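Adenylate kinase (Schistosoma mansoni, PDB 3UMF) probably catalyses the reversible transfer of a phosphate group between ATP and AMP, giving two molecules of ADP. Local coordinates at residues K30-G36 against C133-F139; L58-L64 against L96-M101; Y116-L120 against L177-V181. All blocks are in the same frame, centred on the assembly; numbering follows the deposited sequence.

Contact 1: residues K30-G36 against C133-F139; sequences KVIFVLG and CLCVINF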
ATOM      1  N   LYS A  30       6.635  -3.699 -12.977  1.00 36.18           N
ATOM      2  CA  LYS A  30       5.381  -2.954 -12.951  1.00 38.20           C
ATOM      3  C   LYS A  30       4.910  -2.842 -11.509  1.00 42.15           C
ATOM      4  O   LYS A  30       4.564  -3.844 -10.883  1.00 41.96           O
ATOM      5  CB  LYS A  30       4.326  -3.674 -13.789  1.00 43.87           C
ATOM      6  CG  LYS A  30       4.614  -3.687 -15.279  1.00 50.88           C
ATOM      7  CD  LYS A  30       3.863  -4.816 -15.956  1.00 62.01           C
ATOM      8  CE  LYS A  30       3.364  -4.417 -17.332  1.00 71.07           C
ATOM      9  NZ  LYS A  30       2.164  -5.216 -17.710  1.00 71.64           N
ATOM     10  N   VAL A  31       4.893  -1.620 -10.987  1.00 34.59           N
ATOM     11  CA  VAL A  31       4.600  -1.399  -9.576  1.00 32.41           C
ATOM     12  C   VAL A  31       3.217  -0.803  -9.354  1.00 31.87           C
ATOM     13  O   VAL A  31       2.871   0.232  -9.927  1.00 32.13           O
ATOM     14  CB  VAL A  31       5.654  -0.481  -8.925  1.00 32.44           C
ATOM     15  CG1 VAL A  31       5.244  -0.108  -7.509  1.00 33.42           C
ATOM     16  CG2 VAL A  31       7.013  -1.159  -8.935  1.00 34.91           C
ATOM     17  N   ILE A  32       2.427  -1.467  -8.520  1.00 29.20           N
ATOM     18  CA  ILE A  32       1.091  -1.000  -8.192  1.00 27.65           C
ATOM     19  C   ILE A  32       1.019  -0.581  -6.729  1.00 31.59           C
ATOM     20  O   ILE A  32       1.056  -1.420  -5.826  1.00 30.08           O
ATOM     21  CB  ILE A  32       0.049  -2.105  -8.451  1.00 29.87           C
ATOM     22  CG1 ILE A  32       0.100  -2.542  -9.918  1.00 31.80           C
ATOM     23  CG2 ILE A  32      -1.346  -1.629  -8.075  1.00 27.64           C
ATOM     24  CD1 ILE A  32      -0.622  -3.840 -10.189  1.00 33.81           C
ATOM     25  N   PHE A  33       0.934   0.722  -6.493  1.00 30.44           N
ATOM     26  CA  PHE A  33       0.726   1.234  -5.147  1.00 28.35           C
ATOM     27  C   PHE A  33      -0.721   0.964  -4.729  1.00 31.14           C
ATOM     28  O   PHE A  33      -1.645   1.168  -5.516  1.00 26.31           O
ATOM     29  CB  PHE A  33       1.011   2.738  -5.103  1.00 27.07           C
ATOM     30  CG  PHE A  33       2.467   3.096  -5.291  1.00 36.23           C
ATOM     31  CD1 PHE A  33       3.475   2.229  -4.898  1.00 34.16           C
ATOM     32  CD2 PHE A  33       2.826   4.316  -5.852  1.00 38.91           C
ATOM     33  CE1 PHE A  33       4.810   2.571  -5.065  1.00 36.77           C
ATOM     34  CE2 PHE A  33       4.158   4.663  -6.017  1.00 39.53           C
ATOM     35  CZ  PHE A  33       5.150   3.787  -5.625  1.00 34.86           C
ATOM     36  N   VAL A  34      -0.919   0.502  -3.499  1.00 26.15           N
ATOM     37  CA  VAL A  34      -2.268   0.254  -2.989  1.00 25.00           C
ATOM     38  C   VAL A  34      -2.547   1.059  -1.721  1.00 26.57           C
ATOM     39  O   VAL A  34      -1.825   0.951  -0.724  1.00 27.47           O
ATOM     40  CB  VAL A  34      -2.511  -1.250  -2.724  1.00 37.57           C
ATOM     41  CG1 VAL A  34      -3.916  -1.475  -2.177  1.00 37.89           C
ATOM     42  CG2 VAL A  34      -2.307  -2.048  -4.000  1.00 32.82           C
ATOM     43  N   LEU A  35      -3.599   1.870  -1.772  1.00 20.68           N
ATOM     44  CA  LEU A  35      -3.994   2.702  -0.640  1.00 22.78           C
ATOM     45  C   LEU A  35      -5.397   2.357  -0.153  1.00 21.41           C
ATOM     46  O   LEU A  35      -6.277   2.029  -0.948  1.00 22.00           O
ATOM     47  CB  LEU A  35      -3.939   4.186  -1.023  1.00 30.57           C
ATOM     48  CG  LEU A  35      -2.549   4.825  -1.095  1.00 40.07           C
ATOM     49  CD1 LEU A  35      -2.670   6.306  -1.421  1.00 36.17           C
ATOM     50  CD2 LEU A  35      -1.802   4.620   0.216  1.00 43.36           C
ATOM     51  N   GLY A  36      -5.599   2.437   1.157  1.00 22.29           N
ATOM     52  CA  GLY A  36      -6.896   2.171   1.747  1.00 27.89           C
ATOM     53  C   GLY A  36      -6.876   2.325   3.254  1.00 29.87           C
ATOM     54  O   GLY A  36      -6.049   1.721   3.940  1.00 31.80           O
ATOM     55  N   CYS A 133       5.889   4.127 -10.763  1.00 39.39           N
ATOM     56  CA  CYS A 133       4.803   3.183 -10.565  1.00 37.31           C
ATOM     57  C   CYS A 133       3.961   3.059 -11.831  1.00 38.85           C
ATOM     58  O   CYS A 133       3.943   3.961 -12.672  1.00 37.25           O
ATOM     59  CB  CYS A 133       3.933   3.583  -9.367  1.00 35.56           C
ATOM     60  SG  CYS A 133       2.811   4.959  -9.655  1.00 41.64           S
ATOM     61  N   LEU A 134       3.290   1.925 -11.975  1.00 35.28           N
ATOM     62  CA  LEU A 134       2.369   1.728 -13.082  1.00 40.26           C
ATOM     63  C   LEU A 134       1.073   2.486 -12.807  1.00 36.63           C
ATOM     64  O   LEU A 134       0.581   3.230 -13.656  1.00 32.29           O
ATOM     65  CB  LEU A 134       2.086   0.238 -13.269  1.00 35.31           C
ATOM     66  CG  LEU A 134       0.989  -0.132 -14.267  1.00 32.08           C
ATOM     67  CD1 LEU A 134       1.363   0.297 -15.679  1.00 31.91           C
ATOM     68  CD2 LEU A 134       0.718  -1.624 -14.207  1.00 37.91           C
ATOM     69  N   CYS A 135       0.536   2.295 -11.608  1.00 35.72           N
ATOM     70  CA  CYS A 135      -0.682   2.977 -11.188  1.00 34.97           C
ATOM     71  C   CYS A 135      -0.852   2.906  -9.678  1.00 35.18           C
ATOM     72  O   CYS A 135      -0.086   2.232  -8.986  1.00 34.93           O
ATOM     73  CB  CYS A 135      -1.907   2.366 -11.881  1.00 35.76           C
ATOM     74  SG  CYS A 135      -2.238   0.636 -11.452  1.00 35.89           S
ATOM     75  N   VAL A 136      -1.855   3.619  -9.179  1.00 30.45           N
ATOM     76  CA  VAL A 136      -2.216   3.576  -7.775  1.00 33.49           C
ATOM     77  C   VAL A 136      -3.667   3.129  -7.666  1.00 30.78           C
ATOM     78  O   VAL A 136      -4.540   3.666  -8.347  1.00 32.50           O
ATOM     79  CB  VAL A 136      -2.069   4.967  -7.118  1.00 33.55           C
ATOM     80  CG1 VAL A 136      -2.483   4.918  -5.653  1.00 33.21           C
ATOM     81  CG2 VAL A 136      -0.640   5.472  -7.257  1.00 32.70           C
ATOM     82  N   ILE A 137      -3.923   2.128  -6.834  1.00 24.98           N
ATOM     83  CA  ILE A 137      -5.295   1.725  -6.548  1.00 25.31           C
ATOM     84  C   ILE A 137      -5.719   2.352  -5.231  1.00 25.70           C
ATOM     85  O   ILE A 137      -5.152   2.054  -4.176  1.00 28.39           O
ATOM     86  CB  ILE A 137      -5.446   0.192  -6.451  1.00 25.54           C
ATOM     87  CG1 ILE A 137      -4.855  -0.482  -7.690  1.00 27.80           C
ATOM     88  CG2 ILE A 137      -6.910  -0.188  -6.302  1.00 30.57           C
ATOM     89  CD1 ILE A 137      -4.931  -1.995  -7.651  1.00 26.98           C
ATOM     90  N   ASN A 138      -6.702   3.238  -5.296  1.00 26.03           N
ATOM     91  CA  ASN A 138      -7.242   3.864  -4.101  1.00 23.91           C
ATOM     92  C   ASN A 138      -8.596   3.255  -3.761  1.00 27.27           C
ATOM     93  O   ASN A 138      -9.587   3.523  -4.441  1.00 26.16           O
ATOM     94  CB  ASN A 138      -7.372   5.379  -4.308  1.00 23.96           C
ATOM     95  CG  ASN A 138      -7.903   6.098  -3.078  1.00 32.06           C
ATOM     96  OD1 ASN A 138      -7.798   5.601  -1.955  1.00 34.47           O
ATOM     97  ND2 ASN A 138      -8.473   7.281  -3.288  1.00 33.12           N
ATOM     98  N   PHE A 139      -8.631   2.420  -2.726  1.00 22.96           N
ATOM     99  CA  PHE A 139      -9.882   1.823  -2.263  1.00 27.20           C
ATOM    100  C   PHE A 139     -10.617   2.819  -1.374  1.00 32.79           C
ATOM    101  O   PHE A 139     -10.369   2.896  -0.168  1.00 34.76           O
ATOM    102  CB  PHE A 139      -9.619   0.519  -1.504  1.00 25.82           C
ATOM    103  CG  PHE A 139      -9.176  -0.616  -2.387  1.00 29.52           C
ATOM    104  CD1 PHE A 139     -10.078  -1.251  -3.224  1.00 28.68           C
ATOM    105  CD2 PHE A 139      -7.859  -1.054  -2.376  1.00 24.30           C
ATOM    106  CE1 PHE A 139      -9.677  -2.298  -4.036  1.00 29.13           C
ATOM    107  CE2 PHE A 139      -7.452  -2.102  -3.186  1.00 27.64           C
ATOM    108  CZ  PHE A 139      -8.363  -2.723  -4.019  1.00 28.35           C
TER

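Contact 2: residues L58-L64 against L96-M101; sequences LSSGDLL and LLKEAM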
ATOM      1  N   LEU A  58       4.373  -6.978  -1.404  1.00 38.25           N
ATOM      2  CA  LEU A  58       5.346  -6.382  -0.499  1.00 33.70           C
ATOM      3  C   LEU A  58       4.675  -5.423   0.476  1.00 29.81           C
ATOM      4  O   LEU A  58       3.769  -4.680   0.107  1.00 28.02           O
ATOM      5  CB  LEU A  58       6.413  -5.615  -1.289  1.00 31.53           C
ATOM      6  CG  LEU A  58       7.274  -6.354  -2.318  1.00 42.23           C
ATOM      7  CD1 LEU A  58       8.233  -5.375  -2.981  1.00 39.98           C
ATOM      8  CD2 LEU A  58       8.037  -7.504  -1.676  1.00 41.31           C
ATOM      9  N   SER A  59       5.134  -5.438   1.723  1.00 30.36           N
ATOM     10  CA  SER A  59       4.696  -4.467   2.714  1.00 35.70           C
ATOM     11  C   SER A  59       5.895  -4.061   3.561  1.00 35.45           C
ATOM     12  O   SER A  59       6.791  -4.870   3.794  1.00 34.96           O
ATOM     13  CB  SER A  59       3.587  -5.045   3.591  1.00 37.12           C
ATOM     14  OG  SER A  59       4.086  -6.043   4.464  1.00 43.60           O
ATOM     15  N   SER A  60       5.915  -2.812   4.016  1.00 34.62           N
ATOM     16  CA  SER A  60       7.040  -2.316   4.793  1.00 39.88           C
ATOM     17  C   SER A  60       7.162  -3.077   6.107  1.00 37.04           C
ATOM     18  O   SER A  60       8.266  -3.405   6.536  1.00 36.16           O
ATOM     19  CB  SER A  60       6.912  -0.811   5.044  1.00 42.33           C
ATOM     20  OG  SER A  60       5.768  -0.510   5.822  1.00 47.93           O
ATOM     21  N   GLY A  61       6.019  -3.367   6.725  1.00 30.67           N
ATOM     22  CA  GLY A  61       5.972  -4.136   7.957  1.00 31.56           C
ATOM     23  C   GLY A  61       6.646  -5.495   7.865  1.00 30.43           C
ATOM     24  O   GLY A  61       7.431  -5.860   8.741  1.00 29.88           O
ATOM     25  N   ASP A  62       6.344  -6.246   6.810  1.00 25.25           N
ATOM     26  CA  ASP A  62       6.941  -7.567   6.616  1.00 29.76           C
ATOM     27  C   ASP A  62       8.432  -7.489   6.292  1.00 28.51           C
ATOM     28  O   ASP A  62       9.208  -8.354   6.698  1.00 26.59           O
ATOM     29  CB  ASP A  62       6.214  -8.337   5.509  1.00 38.69           C
ATOM     30  CG  ASP A  62       4.819  -8.772   5.919  1.00 56.91           C
ATOM     31  OD1 ASP A  62       4.513  -8.744   7.131  1.00 57.64           O
ATOM     32  OD2 ASP A  62       4.031  -9.152   5.027  1.00 64.00           O
ATOM     33  N   LEU A  63       8.828  -6.461   5.550  1.00 30.43           N
ATOM     34  CA  LEU A  63      10.232  -6.298   5.190  1.00 29.57           C
ATOM     35  C   LEU A  63      11.069  -5.893   6.401  1.00 25.67           C
ATOM     36  O   LEU A  63      12.205  -6.334   6.545  1.00 23.87           O
ATOM     37  CB  LEU A  63      10.387  -5.284   4.052  1.00 33.03           C
ATOM     38  CG  LEU A  63       9.852  -5.736   2.688  1.00 40.33           C
ATOM     39  CD1 LEU A  63      10.063  -4.658   1.636  1.00 42.16           C
ATOM     40  CD2 LEU A  63      10.499  -7.043   2.255  1.00 38.49           C
ATOM     41  N   LEU A  64      10.498  -5.060   7.271  1.00 23.23           N
ATOM     42  CA  LEU A  64      11.166  -4.649   8.505  1.00 28.56           C
ATOM     43  C   LEU A  64      11.317  -5.815   9.476  1.00 29.02           C
ATOM     44  O   LEU A  64      12.343  -5.951  10.146  1.00 29.62           O
ATOM     45  CB  LEU A  64      10.395  -3.511   9.180  1.00 29.07           C
ATOM     46  CG  LEU A  64      10.468  -2.146   8.489  1.00 31.64           C
ATOM     47  CD1 LEU A  64       9.507  -1.163   9.138  1.00 30.78           C
ATOM     48  CD2 LEU A  64      11.893  -1.613   8.525  1.00 28.78           C
ATOM     49  N   LEU A  96      14.987  -1.576   1.589  1.00 41.04           N
ATOM     50  CA  LEU A  96      14.429  -2.913   1.765  1.00 39.68           C
ATOM     51  C   LEU A  96      13.503  -3.278   0.607  1.00 35.37           C
ATOM     52  O   LEU A  96      13.537  -4.405   0.111  1.00 33.46           O
ATOM     53  CB  LEU A  96      13.691  -3.030   3.103  1.00 36.80           C
ATOM     54  CG  LEU A  96      14.560  -3.002   4.365  1.00 36.38           C
ATOM     55  CD1 LEU A  96      13.706  -3.164   5.616  1.00 34.83           C
ATOM     56  CD2 LEU A  96      15.632  -4.078   4.308  1.00 40.67           C
ATOM     57  N   LEU A  97      12.683  -2.319   0.181  1.00 29.85           N
ATOM     58  CA  LEU A  97      11.799  -2.509  -0.968  1.00 31.11           C
ATOM     59  C   LEU A  97      12.595  -2.840  -2.224  1.00 34.82           C
ATOM     60  O   LEU A  97      12.321  -3.831  -2.898  1.00 34.32           O
ATOM     61  CB  LEU A  97      10.964  -1.250  -1.217  1.00 29.29           C
ATOM     62  CG  LEU A  97       9.731  -1.035  -0.341  1.00 33.85           C
ATOM     63  CD1 LEU A  97       9.180   0.368  -0.543  1.00 33.29           C
ATOM     64  CD2 LEU A  97       8.669  -2.077  -0.658  1.00 32.97           C
ATOM     65  N   LYS A  98      13.584  -2.004  -2.520  1.00 31.91           N
ATOM     66  CA  LYS A  98      14.436  -2.178  -3.690  1.00 36.81           C
ATOM     67  C   LYS A  98      15.124  -3.537  -3.667  1.00 38.05           C
ATOM     68  O   LYS A  98      15.194  -4.224  -4.685  1.00 39.66           O
ATOM     69  CB  LYS A  98      15.486  -1.065  -3.740  1.00 40.85           C
ATOM     70  CG  LYS A  98      16.325  -1.033  -5.007  1.00 47.85           C
ATOM     71  CD  LYS A  98      17.353   0.088  -4.940  1.00 53.27           C
ATOM     72  CE  LYS A  98      17.871   0.459  -6.317  1.00 62.74           C
ATOM     73  NZ  LYS A  98      18.819   1.607  -6.253  1.00 66.04           N
ATOM     74  N   GLU A  99      15.622  -3.921  -2.496  1.00 40.31           N
ATOM     75  CA  GLU A  99      16.326  -5.187  -2.342  1.00 46.21           C
ATOM     76  C   GLU A  99      15.389  -6.362  -2.598  1.00 39.58           C
ATOM     77  O   GLU A  99      15.773  -7.342  -3.235  1.00 39.08           O
ATOM     78  CB  GLU A  99      16.935  -5.298  -0.942  1.00 56.53           C
ATOM     79  CG  GLU A  99      17.778  -6.542  -0.738  1.00 70.39           C
ATOM     80  CD  GLU A  99      17.862  -6.964   0.717  1.00 80.22           C
ATOM     81  OE1 GLU A  99      18.016  -8.177   0.976  1.00 88.13           O
ATOM     82  OE2 GLU A  99      17.779  -6.084   1.602  1.00 77.70           O
ATOM     83  N   ALA A 100      14.160  -6.258  -2.104  1.00 31.86           N
ATOM     84  CA  ALA A 100      13.167  -7.307  -2.303  1.00 33.25           C
ATOM     85  C   ALA A 100      12.726  -7.414  -3.765  1.00 38.88           C
ATOM     86  O   ALA A 100      12.487  -8.512  -4.269  1.00 42.53           O
ATOM     87  CB  ALA A 100      11.964  -7.078  -1.396  1.00 35.00           C
ATOM     88  N   MET A 101      12.632  -6.275  -4.447  1.00 30.70           N
ATOM     89  CA  MET A 101      12.196  -6.253  -5.842  1.00 32.53           C
ATOM     90  C   MET A 101      13.229  -6.871  -6.790  1.00 43.84           C
ATOM     91  O   MET A 101      12.868  -7.610  -7.706  1.00 45.13           O
ATOM     92  CB  MET A 101      11.833  -4.830  -6.274  1.00 30.73           C
ATOM     93  CG  MET A 101      10.603  -4.272  -5.559  1.00 30.52           C
ATOM     94  SD  MET A 101      10.251  -2.552  -5.965  1.00 41.74           S
ATOM     95  CE  MET A 101      10.145  -2.633  -7.751  1.00 35.92           C
TER

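Contact 3: residues Y116-L120 against L177-V181; sequences YPREL and LTKPV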
ATOM      1  N   TYR A 116       1.265   1.756   0.614  1.00 36.65           N
ATOM      2  CA  TYR A 116       2.379   2.627   0.248  1.00 31.72           C
ATOM      3  C   TYR A 116       2.091   3.260  -1.109  1.00 33.14           C
ATOM      4  O   TYR A 116       1.542   2.601  -1.987  1.00 30.42           O
ATOM      5  CB  TYR A 116       3.678   1.811   0.187  1.00 35.24           C
ATOM      6  CG  TYR A 116       4.950   2.630   0.095  1.00 38.24           C
ATOM      7  CD1 TYR A 116       5.697   2.918   1.232  1.00 34.15           C
ATOM      8  CD2 TYR A 116       5.416   3.100  -1.128  1.00 40.40           C
ATOM      9  CE1 TYR A 116       6.865   3.663   1.154  1.00 40.33           C
ATOM     10  CE2 TYR A 116       6.582   3.845  -1.214  1.00 39.78           C
ATOM     11  CZ  TYR A 116       7.302   4.122  -0.070  1.00 43.65           C
ATOM     12  OH  TYR A 116       8.462   4.863  -0.152  1.00 45.29           O
ATOM     13  N   PRO A 117       2.442   4.548  -1.283  1.00 36.50           N
ATOM     14  CA  PRO A 117       2.994   5.454  -0.273  1.00 35.74           C
ATOM     15  C   PRO A 117       1.889   6.165   0.500  1.00 39.93           C
ATOM     16  O   PRO A 117       0.842   6.474  -0.065  1.00 43.42           O
ATOM     17  CB  PRO A 117       3.752   6.473  -1.120  1.00 36.41           C
ATOM     18  CG  PRO A 117       2.931   6.580  -2.360  1.00 38.07           C
ATOM     19  CD  PRO A 117       2.354   5.201  -2.602  1.00 38.80           C
ATOM     20  N   ARG A 118       2.125   6.434   1.779  1.00 40.27           N
ATOM     21  CA  ARG A 118       1.145   7.145   2.590  1.00 39.38           C
ATOM     22  C   ARG A 118       1.351   8.656   2.494  1.00 43.90           C
ATOM     23  O   ARG A 118       0.440   9.433   2.779  1.00 42.47           O
ATOM     24  CB  ARG A 118       1.214   6.680   4.046  1.00 44.74           C
ATOM     25  CG  ARG A 118       0.878   5.204   4.242  1.00 47.23           C
ATOM     26  CD  ARG A 118       1.056   4.770   5.692  1.00 59.02           C
ATOM     27  NE  ARG A 118       0.129   5.448   6.595  1.00 74.37           N
ATOM     28  CZ  ARG A 118      -1.061   4.971   6.949  1.00 79.54           C
ATOM     29  NH1 ARG A 118      -1.479   3.805   6.476  1.00 77.13           N
ATOM     30  NH2 ARG A 118      -1.834   5.658   7.778  1.00 85.04           N
ATOM     31  N   GLU A 119       2.550   9.064   2.090  1.00 32.54           N
ATOM     32  CA  GLU A 119       2.883  10.480   1.962  1.00 36.49           C
ATOM     33  C   GLU A 119       3.611  10.761   0.645  1.00 40.87           C
ATOM     34  O   GLU A 119       4.174   9.851   0.030  1.00 39.18           O
ATOM     35  CB  GLU A 119       3.709  10.953   3.164  1.00 40.01           C
ATOM     36  CG  GLU A 119       2.985  10.807   4.503  1.00 42.07           C
ATOM     37  CD  GLU A 119       3.836  11.203   5.696  1.00 50.53           C
ATOM     38  OE1 GLU A 119       4.442  12.294   5.663  1.00 56.57           O
ATOM     39  OE2 GLU A 119       3.888  10.424   6.672  1.00 55.18           O
ATOM     40  N   LEU A 120       3.600  12.021   0.221  1.00 34.44           N
ATOM     41  CA  LEU A 120       4.120  12.402  -1.089  1.00 46.56           C
ATOM     42  C   LEU A 120       5.614  12.122  -1.257  1.00 44.48           C
ATOM     43  O   LEU A 120       6.052  11.696  -2.328  1.00 41.40           O
ATOM     44  CB  LEU A 120       3.818  13.876  -1.376  1.00 49.33           C
ATOM     45  CG  LEU A 120       4.109  14.356  -2.800  1.00 48.63           C
ATOM     46  CD1 LEU A 120       3.511  13.390  -3.802  1.00 41.27           C
ATOM     47  CD2 LEU A 120       3.559  15.756  -3.015  1.00 54.64           C
ATOM     48  N   LEU A 177      -4.140  12.809   5.665  1.00 25.78           N
ATOM     49  CA  LEU A 177      -2.727  12.522   5.458  1.00 28.14           C
ATOM     50  C   LEU A 177      -2.416  12.188   4.002  1.00 26.84           C
ATOM     51  O   LEU A 177      -1.399  12.622   3.468  1.00 28.11           O
ATOM     52  CB  LEU A 177      -2.296  11.358   6.357  1.00 32.19           C
ATOM     53  CG  LEU A 177      -0.817  10.958   6.307  1.00 36.74           C
ATOM     54  CD1 LEU A 177       0.046  12.027   6.963  1.00 37.33           C
ATOM     55  CD2 LEU A 177      -0.593   9.599   6.960  1.00 28.22           C
ATOM     56  N   THR A 178      -3.304  11.436   3.360  1.00 25.93           N
ATOM     57  CA  THR A 178      -3.034  10.920   2.020  1.00 27.46           C
ATOM     58  C   THR A 178      -3.544  11.808   0.882  1.00 26.81           C
ATOM     59  O   THR A 178      -3.379  11.466  -0.287  1.00 26.31           O
ATOM     60  CB  THR A 178      -3.602   9.490   1.834  1.00 27.61           C
ATOM     61  OG1 THR A 178      -5.025   9.516   1.987  1.00 31.66           O
ATOM     62  CG2 THR A 178      -3.002   8.536   2.860  1.00 26.36           C
ATOM     63  N   LYS A 179      -4.157  12.942   1.217  1.00 24.41           N
ATOM     64  CA  LYS A 179      -4.698  13.846   0.194  1.00 30.12           C
ATOM     65  C   LYS A 179      -3.685  14.320  -0.858  1.00 28.84           C
ATOM     66  O   LYS A 179      -3.952  14.197  -2.052  1.00 29.03           O
ATOM     67  CB  LYS A 179      -5.420  15.049   0.823  1.00 30.95           C
ATOM     68  CG  LYS A 179      -6.874  14.799   1.174  1.00 35.82           C
ATOM     69  CD  LYS A 179      -7.495  16.043   1.798  1.00 42.49           C
ATOM     70  CE  LYS A 179      -8.933  15.797   2.220  1.00 47.16           C
ATOM     71  NZ  LYS A 179      -9.472  16.945   3.005  1.00 55.99           N
ATOM     72  N   PRO A 180      -2.526  14.862  -0.430  1.00 32.01           N
ATOM     73  CA  PRO A 180      -1.623  15.340  -1.485  1.00 28.73           C
ATOM     74  C   PRO A 180      -0.977  14.225  -2.312  1.00 30.49           C
ATOM     75  O   PRO A 180      -0.634  14.468  -3.467  1.00 26.71           O
ATOM     76  CB  PRO A 180      -0.559  16.135  -0.718  1.00 33.92           C
ATOM     77  CG  PRO A 180      -0.607  15.612   0.664  1.00 41.73           C
ATOM     78  CD  PRO A 180      -2.026  15.200   0.916  1.00 36.10           C
ATOM     79  N   VAL A 181      -0.812  13.030  -1.753  1.00 31.58           N
ATOM     80  CA  VAL A 181      -0.213  11.956  -2.543  1.00 30.74           C
ATOM     81  C   VAL A 181      -1.201  11.429  -3.585  1.00 28.45           C
ATOM     82  O   VAL A 181      -0.821  11.120  -4.714  1.00 29.34           O
ATOM     83  CB  VAL A 181       0.396  10.821  -1.672  1.00 40.57           C
ATOM     84  CG1 VAL A 181      -0.685   9.973  -1.021  1.00 30.26           C
ATOM     85  CG2 VAL A 181       1.324   9.955  -2.511  1.00 42.73           C
TER

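Contact 1: residues K30-G36 against C133-F139
Ile-32 to Leu-35 pair in parallel with Cys-135 to Asn-138, the axes of the two short strands approaching to 4.7 Å at an angle of 21°. They are two inner strands of the five-stranded parallel sheet of this Rossmann-like, P-loop kinase fold. Strand 30-35 leads at Gly-36 into a glycine-rich sequence that is the phosphate-binding P-loop in adenylate kinases. Backbone bonds run down the pair. Ile-137 N donates to Phe-33 O at 2.8 Å, and Leu-35 N donates to Ile-137 O at 2.9 Å, almost straight at 178°. Leu-35 O then accepts from Phe-139 N. At the other end Leu-134 N reaches Val-31 O at 2.7 Å, in the carbonyl plane.

On the side of the sheet that bears Phe-33 and Leu-35, Cys-133 CB sits over one face of the Phe-33 ring, 3.5 Å from CE2. Cys-133 SG lies between its own backbone N and carbonyl carbon (chi1 76°), and from there it meets the same ring obliquely. Val-136 CG2 comes to the ring edge and packs 3.9 Å from Phe-33 CB. Phe-126 adds an edge-to-face ring contact, and Tyr-185 of helix 179-186 also touches Phe-33.

Ile-32, Val-34, Cys-135 and Ile-137 face the other way. The methyl CG2 of Ile-32 meets Ile-137 CD1 at 3.6 Å, and the two side chains cross obliquely. Strand 110-114 flanks strand 30-35, while strand 191-195 lies beside 135-140. Near Gly-36, Phe-139 offers its ring edge to Val-34: CG1 lies in the ring plane, 3.7 Å from CE2.

Contact 2: residues L58-L64 against L96-M101
Leu-97 O accepts a hydrogen bond from Met-101 N at 2.9 Å, and the side chains of both residues touch Leu-58. No hydrogen bond passes between the segments, and the contact is made of aliphatic groups. Leu-58 divides its two methyls. CD1 meets Met-101 CG at 3.7 Å and also touches Leu-97 CD2, while CD2 rests on Ala-100 CB.

Leu-63 does the same from the helix. Its CG lies anti to the carbonyl carbon (chi1 -69°), and the branch spreads over one turn of the second helix. CD1 packs on Leu-97 CD2 at 3.7 Å, the two side chains crossing nearly perpendicular. CD2 reaches Ala-100 CB at 3.9 Å. The small side chain of Ala-100 is thus shared by one methyl each of Leu-58 and Leu-63. Leu-96, the residue before Leu-97, turns its CD1 to Leu-63 O at 3.6 Å and to Leu-64 CD2 at 3.8 Å.

The start of helix 60-68 is fixed by Ser-59 at the N-cap. Its OG accepts from Asp-62 N at 3.3 Å, and its side chain starts out away from helix 90-104. In adenylate kinases helix 60-68 belongs to the part that binds AMP, and this contact joins it to helix 90-104.

The short helix axes run at 84° to each other and come no nearer than 10.4 Å. Leu-58 ends strand 56-58, which makes backbone bonds to strand 110-114. Side chains of strand 110-114 touch Leu-58, Leu-97 and Met-101, helix 73-84 borders Leu-64, and Phe-126 of helix 120-129 touches both Leu-97 and Met-101.

Contact 3: residues Y116-L120 against L177-V181
Leu-177, at the end of helix 161-177, lays its side chain against Arg-118 and Glu-119. CD1 meets Glu-119 CG at 4.0 Å, the two chains crossing at a slant. CD2 approaches the Arg-118 guanidinium obliquely, 4.2 Å from NH2. With CG anti to the backbone N (chi1 -178°), the Leu-177 branch also comes up against the backbone O of Arg-118.

Thr-178 follows at the break between two helices. Its methyl CG2 lies 3.6 Å from Arg-118 O. The hydroxyl turns back to the preceding helix, where OG1 is hydrogen-bonded to Phe-174 O.

The loop met by these residues carries the Tyr-Pro-Arg sequence found at the AMP site of adenylate kinases, and the peptide bond before Pro-117 is cis. In relatives the arginine of this motif contacts AMP, and Arg-118 may do the same here. The Gln-122 side chain ties the loop to helix 120-129 through a hydrogen bond from Arg-118 N.

Pro-180, in the first turn of helix 179-186, contributes its carbonyl: O lies 4.3 Å from Leu-120 CD1. Val-181 then points directly into the loop and has the largest buried share of the contact. Its CG2 meets Pro-117 CG at 3.7 Å and Glu-119 O at 3.8 Å. A chi1 of 72° turns CG1 to the carbonyls of Pro-117 and Arg-118. Val-181 CB packs on the start of helix 120-129, 3.9 Å from Leu-120 N.

Overall arrangement
Contact 1 pairs two inner strands of the sheet, and each of the other two contacts touches it. Its centre is about 12 Å from that of contact 3 and about 16 Å from that of contact 2. Phe-33 CB packs on Tyr-116 O at 3.2 Å, and Leu-35 CD1 meets Val-181 CG1 at 4.2 Å. Val-31 CG2 touches Met-101 CE of contact 2 at 3.7 Å. Contacts 2 and 3, about 18 Å apart between centres, are joined where Leu-97 CD1 meets Tyr-116 CZ at 4.2 Å. By family resemblance, 58-64 and 116-120 probably border the AMP site, and 116-120 packs on 30-36, next to the P-loop.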